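Local atomic coordinates of glycosyl transferase (PDB entry 5U02), a protein that belongs to the TarS-type glycosyl transferases of Staphylococcus aureus and joins a largely helical linker domain to two C-terminal domains of the immunoglobulin-like E-set clan. Residues A238-L246 and L295-E303; V114-F122 and Y128-K136. All coordinates share one frame; numbering follows the deposited sequence.

Contact 1 of 2, residues A238-L246 and L295-E303; sequences AYTAETSAL and LDRGYVFEE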
ATOM      1  N   ALA A 238     -10.424   1.673 -25.791  1.00 27.35           N
ATOM      2  CA  ALA A 238     -10.818   0.376 -26.327  1.00 31.49           C
ATOM      3  C   ALA A 238     -12.319   0.228 -26.543  1.00 33.47           C
ATOM      4  O   ALA A 238     -12.743  -0.790 -27.097  1.00 36.17           O
ATOM      5  CB  ALA A 238     -10.322  -0.737 -25.401  1.00 31.27           C
ATOM      6  N   TYR A 239     -13.130   1.201 -26.135  1.00 27.14           N
ATOM      7  CA  TYR A 239     -14.577   1.101 -26.243  1.00 25.03           C
ATOM      8  C   TYR A 239     -15.134   2.240 -27.088  1.00 28.22           C
ATOM      9  O   TYR A 239     -14.519   3.301 -27.230  1.00 26.97           O
ATOM     10  CB  TYR A 239     -15.240   1.127 -24.859  1.00 23.59           C
ATOM     11  CG  TYR A 239     -14.653   0.136 -23.883  1.00 26.22           C
ATOM     12  CD1 TYR A 239     -15.116  -1.169 -23.827  1.00 23.91           C
ATOM     13  CD2 TYR A 239     -13.629   0.506 -23.023  1.00 29.06           C
ATOM     14  CE1 TYR A 239     -14.576  -2.082 -22.940  1.00 24.86           C
ATOM     15  CE2 TYR A 239     -13.084  -0.401 -22.135  1.00 30.90           C
ATOM     16  CZ  TYR A 239     -13.563  -1.690 -22.096  1.00 27.31           C
ATOM     17  OH  TYR A 239     -13.021  -2.591 -21.210  1.00 32.10           O
ATOM     18  N   THR A 240     -16.317   1.999 -27.654  1.00 25.90           N
ATOM     19  CA  THR A 240     -17.104   3.079 -28.233  1.00 28.25           C
ATOM     20  C   THR A 240     -17.440   4.105 -27.156  1.00 30.12           C
ATOM     21  O   THR A 240     -17.655   3.763 -25.988  1.00 27.08           O
ATOM     22  CB  THR A 240     -18.394   2.526 -28.847  1.00 33.12           C
ATOM     23  OG1 THR A 240     -18.074   1.474 -29.768  1.00 35.29           O
ATOM     24  CG2 THR A 240     -19.162   3.618 -29.577  1.00 33.17           C
ATOM     25  N   ALA A 241     -17.475   5.376 -27.555  1.00 28.66           N
ATOM     26  CA  ALA A 241     -17.806   6.441 -26.618  1.00 25.38           C
ATOM     27  C   ALA A 241     -19.144   6.166 -25.945  1.00 27.44           C
ATOM     28  O   ALA A 241     -20.049   5.578 -26.544  1.00 33.56           O
ATOM     29  CB  ALA A 241     -17.841   7.789 -27.339  1.00 25.19           C
ATOM     30  N   GLU A 242     -19.246   6.569 -24.679  1.00 23.31           N
ATOM     31  CA  GLU A 242     -20.409   6.438 -23.807  1.00 23.16           C
ATOM     32  C   GLU A 242     -20.635   5.012 -23.301  1.00 22.76           C
ATOM     33  O   GLU A 242     -21.595   4.786 -22.553  1.00 23.85           O
ATOM     34  CB  GLU A 242     -21.693   6.961 -24.470  1.00 29.85           C
ATOM     35  CG  GLU A 242     -21.630   8.446 -24.827  1.00 33.27           C
ATOM     36  CD  GLU A 242     -21.466   9.338 -23.601  1.00 35.42           C
ATOM     37  OE1 GLU A 242     -22.030   9.005 -22.539  1.00 30.52           O
ATOM     38  OE2 GLU A 242     -20.764  10.366 -23.696  1.00 39.58           O
ATOM     39  N   THR A 243     -19.778   4.052 -23.651  1.00 18.33           N
ATOM     40  CA  THR A 243     -19.843   2.730 -23.037  1.00 20.72           C
ATOM     41  C   THR A 243     -19.750   2.856 -21.517  1.00 22.65           C
ATOM     42  O   THR A 243     -18.881   3.562 -20.995  1.00 21.14           O
ATOM     43  CB  THR A 243     -18.714   1.841 -23.571  1.00 22.54           C
ATOM     44  OG1 THR A 243     -18.927   1.583 -24.962  1.00 21.59           O
ATOM     45  CG2 THR A 243     -18.662   0.515 -22.824  1.00 18.02           C
ATOM     46  N   SER A 244     -20.650   2.173 -20.808  1.00 20.35           N
ATOM     47  CA  SER A 244     -20.862   2.394 -19.384  1.00 21.24           C
ATOM     48  C   SER A 244     -20.834   1.082 -18.614  1.00 26.92           C
ATOM     49  O   SER A 244     -20.830  -0.012 -19.183  1.00 29.86           O
ATOM     50  CB  SER A 244     -22.206   3.093 -19.121  1.00 20.25           C
ATOM     51  OG  SER A 244     -22.252   4.361 -19.733  1.00 22.34           O
ATOM     52  N   ALA A 245     -20.839   1.222 -17.292  1.00 26.73           N
ATOM     53  CA  ALA A 245     -20.947   0.118 -16.354  1.00 22.12           C
ATOM     54  C   ALA A 245     -22.167   0.337 -15.470  1.00 24.46           C
ATOM     55  O   ALA A 245     -22.416   1.456 -15.007  1.00 26.28           O
ATOM     56  CB  ALA A 245     -19.689   0.006 -15.489  1.00 18.16           C
ATOM     57  N   LEU A 246     -22.924  -0.732 -15.234  1.00 23.05           N
ATOM     58  CA  LEU A 246     -24.123  -0.657 -14.411  1.00 23.28           C
ATOM     59  C   LEU A 246     -23.753  -0.787 -12.938  1.00 24.64           C
ATOM     60  O   LEU A 246     -23.022  -1.704 -12.551  1.00 27.98           O
ATOM     61  CB  LEU A 246     -25.117  -1.747 -14.807  1.00 25.14           C
ATOM     62  CG  LEU A 246     -26.467  -1.756 -14.089  1.00 22.49           C
ATOM     63  CD1 LEU A 246     -27.294  -0.540 -14.472  1.00 20.89           C
ATOM     64  CD2 LEU A 246     -27.217  -3.043 -14.396  1.00 22.73           C
ATOM     65  N   LEU A 295     -29.627   0.104 -24.891  1.00 25.53           N
ATOM     66  CA  LEU A 295     -30.437   0.764 -25.913  1.00 32.24           C
ATOM     67  C   LEU A 295     -29.770   2.033 -26.435  1.00 33.19           C
ATOM     68  O   LEU A 295     -29.753   2.277 -27.646  1.00 32.86           O
ATOM     69  CB  LEU A 295     -31.825   1.082 -25.358  1.00 30.42           C
ATOM     70  CG  LEU A 295     -32.564  -0.100 -24.733  1.00 31.12           C
ATOM     71  CD1 LEU A 295     -33.946   0.329 -24.268  1.00 28.94           C
ATOM     72  CD2 LEU A 295     -32.648  -1.271 -25.714  1.00 29.88           C
ATOM     73  N   ASP A 296     -29.224   2.857 -25.533  1.00 30.55           N
ATOM     74  CA  ASP A 296     -28.612   4.125 -25.908  1.00 25.04           C
ATOM     75  C   ASP A 296     -27.096   4.083 -25.914  1.00 25.80           C
ATOM     76  O   ASP A 296     -26.469   4.934 -26.556  1.00 24.18           O
ATOM     77  CB  ASP A 296     -29.071   5.239 -24.958  1.00 24.42           C
ATOM     78  CG  ASP A 296     -30.582   5.513 -25.052  1.00 31.89           C
ATOM     79  OD1 ASP A 296     -31.197   5.133 -26.068  1.00 34.86           O
ATOM     80  OD2 ASP A 296     -31.135   6.119 -24.118  1.00 30.64           O
ATOM     81  N   ARG A 297     -26.506   3.127 -25.206  1.00 27.60           N
ATOM     82  CA  ARG A 297     -25.064   3.023 -25.076  1.00 29.78           C
ATOM     83  C   ARG A 297     -24.751   1.590 -24.679  1.00 29.85           C
ATOM     84  O   ARG A 297     -25.620   0.859 -24.197  1.00 25.98           O
ATOM     85  CB  ARG A 297     -24.525   4.017 -24.041  1.00 31.33           C
ATOM     86  CG  ARG A 297     -24.967   3.700 -22.616  1.00 35.39           C
ATOM     87  CD  ARG A 297     -24.607   4.807 -21.632  1.00 36.45           C
ATOM     88  NE  ARG A 297     -25.602   5.875 -21.589  1.00 41.95           N
ATOM     89  CZ  ARG A 297     -25.364   7.139 -21.920  1.00 37.58           C
ATOM     90  NH1 ARG A 297     -24.158   7.513 -22.323  1.00 33.52           N
ATOM     91  NH2 ARG A 297     -26.337   8.031 -21.842  1.00 40.03           N
ATOM     92  N   GLY A 298     -23.508   1.184 -24.900  1.00 27.94           N
ATOM     93  CA  GLY A 298     -23.101  -0.138 -24.484  1.00 23.10           C
ATOM     94  C   GLY A 298     -22.877  -0.209 -22.985  1.00 26.59           C
ATOM     95  O   GLY A 298     -22.476   0.762 -22.344  1.00 27.81           O
ATOM     96  N   TYR A 299     -23.155  -1.385 -22.425  1.00 23.20           N
ATOM     97  CA  TYR A 299     -22.864  -1.700 -21.033  1.00 20.20           C
ATOM     98  C   TYR A 299     -21.975  -2.934 -20.988  1.00 27.78           C
ATOM     99  O   TYR A 299     -22.305  -3.964 -21.588  1.00 28.08           O
ATOM    100  CB  TYR A 299     -24.149  -1.942 -20.233  1.00 19.88           C
ATOM    101  CG  TYR A 299     -24.827  -0.673 -19.780  1.00 25.88           C
ATOM    102  CD1 TYR A 299     -25.709   0.010 -20.619  1.00 23.98           C
ATOM    103  CD2 TYR A 299     -24.589  -0.156 -18.513  1.00 25.55           C
ATOM    104  CE1 TYR A 299     -26.327   1.174 -20.207  1.00 21.91           C
ATOM    105  CE2 TYR A 299     -25.204   1.007 -18.093  1.00 25.62           C
ATOM    106  CZ  TYR A 299     -26.071   1.667 -18.942  1.00 24.08           C
ATOM    107  OH  TYR A 299     -26.683   2.825 -18.523  1.00 29.34           O
ATOM    108  N   VAL A 300     -20.850  -2.827 -20.287  1.00 24.33           N
ATOM    109  CA  VAL A 300     -19.884  -3.912 -20.197  1.00 24.72           C
ATOM    110  C   VAL A 300     -20.065  -4.611 -18.857  1.00 25.59           C
ATOM    111  O   VAL A 300     -20.103  -3.958 -17.804  1.00 23.49           O
ATOM    112  CB  VAL A 300     -18.443  -3.400 -20.365  1.00 28.86           C
ATOM    113  CG1 VAL A 300     -18.119  -3.215 -21.839  1.00 27.17           C
ATOM    114  CG2 VAL A 300     -18.239  -2.097 -19.601  1.00 28.24           C
ATOM    115  N   PHE A 301     -20.188  -5.935 -18.900  1.00 19.11           N
ATOM    116  CA  PHE A 301     -20.315  -6.759 -17.711  1.00 19.29           C
ATOM    117  C   PHE A 301     -19.148  -7.730 -17.649  1.00 24.42           C
ATOM    118  O   PHE A 301     -18.580  -8.112 -18.680  1.00 24.15           O
ATOM    119  CB  PHE A 301     -21.648  -7.531 -17.700  1.00 20.53           C
ATOM    120  CG  PHE A 301     -22.859  -6.650 -17.545  1.00 19.10           C
ATOM    121  CD1 PHE A 301     -23.409  -6.004 -18.640  1.00 22.31           C
ATOM    122  CD2 PHE A 301     -23.440  -6.465 -16.299  1.00 22.02           C
ATOM    123  CE1 PHE A 301     -24.521  -5.188 -18.496  1.00 24.98           C
ATOM    124  CE2 PHE A 301     -24.549  -5.653 -16.147  1.00 27.64           C
ATOM    125  CZ  PHE A 301     -25.094  -5.014 -17.249  1.00 26.71           C
ATOM    126  N   GLU A 302     -18.788  -8.125 -16.430  1.00 24.89           N
ATOM    127  CA  GLU A 302     -17.729  -9.108 -16.251  1.00 28.66           C
ATOM    128  C   GLU A 302     -18.179 -10.463 -16.784  1.00 30.49           C
ATOM    129  O   GLU A 302     -19.279 -10.933 -16.475  1.00 28.85           O
ATOM    130  CB  GLU A 302     -17.346  -9.214 -14.776  1.00 33.96           C
ATOM    131  CG  GLU A 302     -18.532  -9.272 -13.826  1.00 33.39           C
ATOM    132  CD  GLU A 302     -18.154  -9.750 -12.426  1.00 31.84           C
ATOM    133  OE1 GLU A 302     -19.038  -9.744 -11.544  1.00 32.29           O
ATOM    134  OE2 GLU A 302     -16.987 -10.140 -12.209  1.00 25.49           O
ATOM    135  N   GLU A 303     -17.332 -11.089 -17.589  1.00 27.13           N
ATOM    136  CA  GLU A 303     -17.669 -12.392 -18.134  1.00 26.64           C
ATOM    137  C   GLU A 303     -17.413 -13.480 -17.101  1.00 25.28           C
ATOM    138  O   GLU A 303     -16.576 -13.337 -16.207  1.00 28.57           O
ATOM    139  CB  GLU A 303     -16.870 -12.660 -19.412  1.00 27.17           C
ATOM    140  CG  GLU A 303     -17.206 -11.696 -20.551  1.00 24.06           C
ATOM    141  CD  GLU A 303     -16.601 -12.127 -21.873  1.00 28.61           C
ATOM    142  OE1 GLU A 303     -15.391 -12.424 -21.910  1.00 35.56           O
ATOM    143  OE2 GLU A 303     -17.340 -12.189 -22.874  1.00 30.83           O
TER
HETATM  144  O   HOH W   1     -21.577   2.580 -26.325  1.00 36.55           O
HETATM  145  O   HOH W   2     -22.424  -3.058 -16.694  1.00 29.75           O

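Contact 2 of 2, residues V114-F122 and Y128-K136; sequences VDGKLNIQF and YFEGIDIAK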
ATOM      1  N   VAL A 114      18.242  15.742  -1.610  1.00 80.01           N
ATOM      2  CA  VAL A 114      18.507  16.656  -0.504  1.00 84.49           C
ATOM      3  C   VAL A 114      17.524  17.817  -0.618  1.00 88.74           C
ATOM      4  O   VAL A 114      17.486  18.511  -1.641  1.00 89.01           O
ATOM      5  CB  VAL A 114      19.968  17.149  -0.509  1.00 81.98           C
ATOM      6  CG1 VAL A 114      20.140  18.326   0.432  1.00 83.74           C
ATOM      7  CG2 VAL A 114      20.929  16.024  -0.128  1.00 81.44           C
ATOM      8  N   ASP A 115      16.715  18.020   0.424  1.00 90.61           N
ATOM      9  CA  ASP A 115      15.680  19.058   0.452  1.00 91.47           C
ATOM     10  C   ASP A 115      14.684  18.907  -0.696  1.00 88.65           C
ATOM     11  O   ASP A 115      14.180  19.901  -1.223  1.00 89.67           O
ATOM     12  CB  ASP A 115      16.284  20.467   0.434  1.00 94.11           C
ATOM     13  CG  ASP A 115      17.209  20.725   1.605  1.00101.14           C
ATOM     14  OD1 ASP A 115      16.703  20.952   2.722  1.00105.05           O
ATOM     15  OD2 ASP A 115      18.439  20.721   1.399  1.00103.39           O
ATOM     16  N   GLY A 116      14.383  17.673  -1.092  1.00 84.62           N
ATOM     17  CA  GLY A 116      13.490  17.465  -2.217  1.00 80.23           C
ATOM     18  C   GLY A 116      14.088  17.829  -3.557  1.00 77.32           C
ATOM     19  O   GLY A 116      13.349  18.145  -4.495  1.00 76.87           O
ATOM     20  N   LYS A 117      15.415  17.797  -3.671  1.00 75.68           N
ATOM     21  CA  LYS A 117      16.105  18.124  -4.908  1.00 72.08           C
ATOM     22  C   LYS A 117      17.249  17.142  -5.110  1.00 70.52           C
ATOM     23  O   LYS A 117      17.743  16.528  -4.161  1.00 74.47           O
ATOM     24  CB  LYS A 117      16.625  19.567  -4.900  1.00 73.14           C
ATOM     25  CG  LYS A 117      15.698  20.550  -5.596  1.00 72.41           C
ATOM     26  CD  LYS A 117      15.604  21.866  -4.841  1.00 72.89           C
ATOM     27  CE  LYS A 117      16.977  22.431  -4.524  1.00 76.98           C
ATOM     28  NZ  LYS A 117      16.904  23.505  -3.492  1.00 80.51           N
ATOM     29  N   LEU A 118      17.671  17.006  -6.364  1.00 63.84           N
ATOM     30  CA  LEU A 118      18.654  16.000  -6.747  1.00 61.52           C
ATOM     31  C   LEU A 118      20.072  16.552  -6.699  1.00 63.44           C
ATOM     32  O   LEU A 118      20.325  17.692  -7.098  1.00 61.52           O
ATOM     33  CB  LEU A 118      18.355  15.475  -8.152  1.00 57.50           C
ATOM     34  CG  LEU A 118      17.587  14.157  -8.268  1.00 56.48           C
ATOM     35  CD1 LEU A 118      16.457  14.092  -7.261  1.00 59.31           C
ATOM     36  CD2 LEU A 118      17.047  13.985  -9.679  1.00 54.51           C
ATOM     37  N   ASN A 119      20.994  15.729  -6.201  1.00 66.19           N
ATOM     38  CA  ASN A 119      22.429  15.945  -6.342  1.00 67.18           C
ATOM     39  C   ASN A 119      22.985  14.781  -7.151  1.00 65.79           C
ATOM     40  O   ASN A 119      22.912  13.629  -6.710  1.00 65.41           O
ATOM     41  CB  ASN A 119      23.121  16.043  -4.981  1.00 69.55           C
ATOM     42  CG  ASN A 119      22.584  17.178  -4.134  1.00 71.89           C
ATOM     43  OD1 ASN A 119      21.875  18.054  -4.627  1.00 71.36           O
ATOM     44  ND2 ASN A 119      22.929  17.172  -2.850  1.00 73.98           N
ATOM     45  N   ILE A 120      23.535  15.078  -8.328  1.00 65.07           N
ATOM     46  CA  ILE A 120      23.826  14.059  -9.331  1.00 64.80           C
ATOM     47  C   ILE A 120      25.291  14.128  -9.743  1.00 68.70           C
ATOM     48  O   ILE A 120      25.803  15.209 -10.051  1.00 70.42           O
ATOM     49  CB  ILE A 120      22.928  14.221 -10.573  1.00 63.04           C
ATOM     50  CG1 ILE A 120      21.452  14.120 -10.193  1.00 60.25           C
ATOM     51  CG2 ILE A 120      23.285  13.179 -11.619  1.00 62.69           C
ATOM     52  CD1 ILE A 120      20.512  14.556 -11.297  1.00 57.46           C
ATOM     53  N   GLN A 121      25.954  12.970  -9.765  1.00 69.58           N
ATOM     54  CA  GLN A 121      27.212  12.788 -10.479  1.00 72.55           C
ATOM     55  C   GLN A 121      26.933  11.852 -11.647  1.00 73.62           C
ATOM     56  O   GLN A 121      26.520  10.705 -11.439  1.00 75.85           O
ATOM     57  CB  GLN A 121      28.309  12.226  -9.569  1.00 73.37           C
ATOM     58  CG  GLN A 121      29.535  11.737 -10.350  1.00 72.19           C
ATOM     59  CD  GLN A 121      30.488  10.854  -9.535  1.00 75.56           C
ATOM     60  OE1 GLN A 121      30.064   9.912  -8.874  1.00 70.77           O
ATOM     61  NE2 GLN A 121      31.782  11.150  -9.604  1.00 73.28           N
ATOM     62  N   PHE A 122      27.141  12.344 -12.872  1.00 67.97           N
ATOM     63  CA  PHE A 122      26.645  11.622 -14.039  1.00 68.94           C
ATOM     64  C   PHE A 122      27.586  10.511 -14.493  1.00 70.36           C
ATOM     65  O   PHE A 122      27.132   9.532 -15.095  1.00 68.37           O
ATOM     66  CB  PHE A 122      26.388  12.599 -15.184  1.00 68.42           C
ATOM     67  CG  PHE A 122      25.193  13.486 -14.962  1.00 64.03           C
ATOM     68  CD1 PHE A 122      23.912  13.057 -15.287  1.00 61.37           C
ATOM     69  CD2 PHE A 122      25.349  14.744 -14.414  1.00 59.80           C
ATOM     70  CE1 PHE A 122      22.814  13.880 -15.075  1.00 57.44           C
ATOM     71  CE2 PHE A 122      24.263  15.568 -14.203  1.00 59.06           C
ATOM     72  CZ  PHE A 122      22.992  15.137 -14.532  1.00 56.88           C
ATOM     73  N   TYR A 128      29.841  16.629  -8.750  1.00 75.13           N
ATOM     74  CA  TYR A 128      28.441  16.545  -8.360  1.00 73.64           C
ATOM     75  C   TYR A 128      27.787  17.900  -8.603  1.00 76.30           C
ATOM     76  O   TYR A 128      28.226  18.913  -8.047  1.00 79.70           O
ATOM     77  CB  TYR A 128      28.300  16.156  -6.887  1.00 73.87           C
ATOM     78  CG  TYR A 128      28.274  14.671  -6.594  1.00 72.92           C
ATOM     79  CD1 TYR A 128      29.450  13.934  -6.522  1.00 74.81           C
ATOM     80  CD2 TYR A 128      27.073  14.012  -6.352  1.00 70.54           C
ATOM     81  CE1 TYR A 128      29.431  12.582  -6.235  1.00 75.16           C
ATOM     82  CE2 TYR A 128      27.044  12.661  -6.066  1.00 70.62           C
ATOM     83  CZ  TYR A 128      28.227  11.950  -6.010  1.00 75.36           C
ATOM     84  OH  TYR A 128      28.207  10.605  -5.725  1.00 77.32           O
ATOM     85  N   PHE A 129      26.749  17.919  -9.433  1.00 76.75           N
ATOM     86  CA  PHE A 129      25.890  19.086  -9.570  1.00 79.22           C
ATOM     87  C   PHE A 129      24.740  18.958  -8.579  1.00 81.62           C
ATOM     88  O   PHE A 129      24.043  17.938  -8.556  1.00 83.43           O
ATOM     89  CB  PHE A 129      25.363  19.217 -10.999  1.00 76.55           C
ATOM     90  CG  PHE A 129      26.446  19.344 -12.032  1.00 76.04           C
ATOM     91  CD1 PHE A 129      26.992  18.217 -12.626  1.00 73.95           C
ATOM     92  CD2 PHE A 129      26.926  20.590 -12.402  1.00 77.79           C
ATOM     93  CE1 PHE A 129      27.994  18.332 -13.573  1.00 74.64           C
ATOM     94  CE2 PHE A 129      27.925  20.710 -13.349  1.00 77.36           C
ATOM     95  CZ  PHE A 129      28.459  19.579 -13.935  1.00 76.73           C
ATOM     96  N   GLU A 130      24.549  19.984  -7.758  1.00 80.74           N
ATOM     97  CA  GLU A 130      23.681  19.885  -6.595  1.00 77.24           C
ATOM     98  C   GLU A 130      22.473  20.805  -6.734  1.00 76.61           C
ATOM     99  O   GLU A 130      22.554  21.881  -7.334  1.00 79.37           O
ATOM    100  CB  GLU A 130      24.465  20.218  -5.313  1.00 76.20           C
ATOM    101  CG  GLU A 130      25.892  19.671  -5.328  1.00 77.40           C
ATOM    102  CD  GLU A 130      26.416  19.310  -3.949  1.00 79.53           C
ATOM    103  OE1 GLU A 130      27.556  19.700  -3.626  1.00 80.60           O
ATOM    104  OE2 GLU A 130      25.698  18.629  -3.190  1.00 80.76           O
ATOM    105  N   GLY A 131      21.345  20.358  -6.182  1.00 73.93           N
ATOM    106  CA  GLY A 131      20.143  21.168  -6.109  1.00 72.63           C
ATOM    107  C   GLY A 131      19.322  21.233  -7.383  1.00 71.06           C
ATOM    108  O   GLY A 131      18.868  22.311  -7.776  1.00 74.31           O
ATOM    109  N   ILE A 132      19.104  20.091  -8.024  1.00 65.93           N
ATOM    110  CA  ILE A 132      18.395  20.037  -9.298  1.00 66.25           C
ATOM    111  C   ILE A 132      16.917  19.775  -9.033  1.00 64.24           C
ATOM    112  O   ILE A 132      16.556  18.748  -8.450  1.00 59.65           O
ATOM    113  CB  ILE A 132      18.992  18.957 -10.213  1.00 66.15           C
ATOM    114  CG1 ILE A 132      20.511  19.130 -10.304  1.00 68.31           C
ATOM    115  CG2 ILE A 132      18.351  19.006 -11.590  1.00 66.17           C
ATOM    116  CD1 ILE A 132      21.194  18.151 -11.234  1.00 68.50           C
ATOM    117  N   ASP A 133      16.063  20.703  -9.467  1.00 69.99           N
ATOM    118  CA  ASP A 133      14.623  20.577  -9.266  1.00 70.60           C
ATOM    119  C   ASP A 133      14.081  19.337  -9.979  1.00 69.15           C
ATOM    120  O   ASP A 133      14.671  18.828 -10.936  1.00 69.39           O
ATOM    121  CB  ASP A 133      13.899  21.827  -9.775  1.00 73.10           C
ATOM    122  CG  ASP A 133      13.897  22.961  -8.761  1.00 75.99           C
ATOM    123  OD1 ASP A 133      14.352  22.749  -7.620  1.00 75.78           O
ATOM    124  OD2 ASP A 133      13.434  24.069  -9.108  1.00 78.26           O
ATOM    125  N   ILE A 134      12.938  18.852  -9.501  1.00 67.23           N
ATOM    126  CA  ILE A 134      12.271  17.692 -10.082  1.00 63.70           C
ATOM    127  C   ILE A 134      11.024  18.181 -10.807  1.00 62.71           C
ATOM    128  O   ILE A 134      10.078  18.674 -10.179  1.00 64.93           O
ATOM    129  CB  ILE A 134      11.918  16.638  -9.027  1.00 61.51           C
ATOM    130  CG1 ILE A 134      13.138  16.312  -8.172  1.00 64.96           C
ATOM    131  CG2 ILE A 134      11.386  15.383  -9.703  1.00 59.49           C
ATOM    132  CD1 ILE A 134      13.005  15.004  -7.409  1.00 65.00           C
ATOM    133  N   ALA A 135      11.021  18.038 -12.133  1.00 58.73           N
ATOM    134  CA  ALA A 135       9.900  18.446 -12.964  1.00 54.16           C
ATOM    135  C   ALA A 135       8.774  17.418 -12.891  1.00 50.71           C
ATOM    136  O   ALA A 135       8.952  16.295 -12.418  1.00 42.82           O
ATOM    137  CB  ALA A 135      10.356  18.653 -14.409  1.00 55.93           C
ATOM    138  N   LYS A 136       7.600  17.822 -13.363  1.00 48.97           N
ATOM    139  CA  LYS A 136       6.443  16.950 -13.320  1.00 44.23           C
ATOM    140  C   LYS A 136       6.631  15.770 -14.269  1.00 40.80           C
ATOM    141  O   LYS A 136       7.127  15.939 -15.390  1.00 41.86           O
ATOM    142  CB  LYS A 136       5.182  17.727 -13.687  1.00 46.16           C
ATOM    143  CG  LYS A 136       3.997  17.454 -12.785  1.00 50.10           C
ATOM    144  CD  LYS A 136       2.968  18.563 -12.871  1.00 54.94           C
ATOM    145  CE  LYS A 136       1.826  18.191 -13.800  1.00 53.51           C
ATOM    146  NZ  LYS A 136       0.684  19.138 -13.673  1.00 52.17           N
TER

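Contact 1 of 2, residues A238-L246 and L295-E303
Ser244 O is held by two neighbours in 295-303: Val300 N donates a hydrogen bond of 3.0 Å that lies almost on the line of the carbonyl (C=O...N 174°), and Tyr299 CA adds a CA-H...O contact. One residue back, Gly298 O accepts from Ser244 N at 2.8 Å. Ser244 thus bonds on both sides of Tyr299, the two segments running roughly the same way here, in a single bridge. Where pairing might have continued, a water takes Leu246 N and donates to Val300 O instead, resting over the centre of the Phe301 ring. A second water links Gly298 N to Thr243 OG1.

The side chains fit around this bridge. Ser244 CB, small enough to lie close, sits over the Tyr299 ring face, offset toward the rim, 4.2 Å from the centroid, while Ser244 OG is hydrogen-bonded to Thr257 OG1. Val300 CG1 touches both Tyr239 CE1 and Thr243 CG2, 3.9 Å from each, a place suited to a branched apolar residue. At the margin, Glu242 OE1 forms a salt bridge of 2.6 Å with Arg297 NH1, approaching the guanidinium at its edge; the carboxylate and guanidinium planes are 69° apart. The bend in the arginine (chi3 85°) brings NH1 round to it. Because Arg297 NH2 also lies near Arg255 NH2, this carboxylate probably eases a like-charge approach. Thr240 O, which opens the type II turn Thr240-Thr243, accepts from both Thr243 N and Thr243 OG1. The whole is a buried interface between consecutive C-terminal beta domains, the lead-in to strand 245-249 against the loop between strands 289-294 and 304-310.

Contact 2 of 2, residues V114-F122 and Y128-K136
A beta hairpin carrying a G1 bulge pairs strands 117-121 and 129-132, with Gly131 and Ile132 together facing Leu118. Ile132 N donates to Leu118 O at 2.8 Å, in the carbonyl plane on a lone pair, and Leu118 N returns a bond of 2.9 Å to Ile132 O that is nearly straight (N-H...O 178°). Beyond the bulge, Ile120 and Phe129 exchange a second pair of backbone bonds. Gly131 takes the positive phi that the bulge needs and that a residue without a side chain adopts readily. Its N donates to Asn119 OD1 at 2.8 Å, from a little above the amide plane, so a short polar side chain fixes the extra residue.

Leu118, Ile120, Phe129 and Ile132 share one face of the sheet, and Ile132 and the nearby Phe122 meet helix 93-105. Ile120 CD1 reaches Ile132 CD1 at 3.7 Å, the side chains crossing at about a right angle, and Leu118 CD1 meets Ile134 CD1 at 3.6 Å. Phe122 turns its edge to Phe129, with Phe122 CE2 4.1 Å from Phe129 CD1, while one face of Phe122 is covered by Ile120 CG2; Phe129 also meets the His86 ring edge-to-face. Where the strands run into their connecting loop, Gln121 CB lies over the centre of the Tyr128 ring, 3.5 Å from the centroid and 8° off the normal. With CG anti to the backbone N (chi1 167°), the extended glutamine runs alongside the tyrosine ring, and its NE2 bonds to Glu126 O. Together with strand 110-114, joined through the type I' turn Val114-Lys117, the hairpin makes a three-stranded antiparallel meander.

How the contacts relate
The two contacts are structurally separate and follow one another along the chain, contact 2 closing before contact 1 opens. Their centres are 46 Å apart, their nearest atoms about 24 Å, and they lie on opposite sides of the middle of this elongated molecule. Contact 2 sits beside the helical linker region, whereas contact 1 joins the two C-terminal beta domains. The connection between them is indirect: Lys136 NZ, at the end of contact 2, bonds to Glu227 O in strand 224-229, which belongs to the same antiparallel sheet as strand 245-249 of contact 1. An imidazole, probably from the crystallisation liquor, lies about 3 Å from the Glu242 side chain.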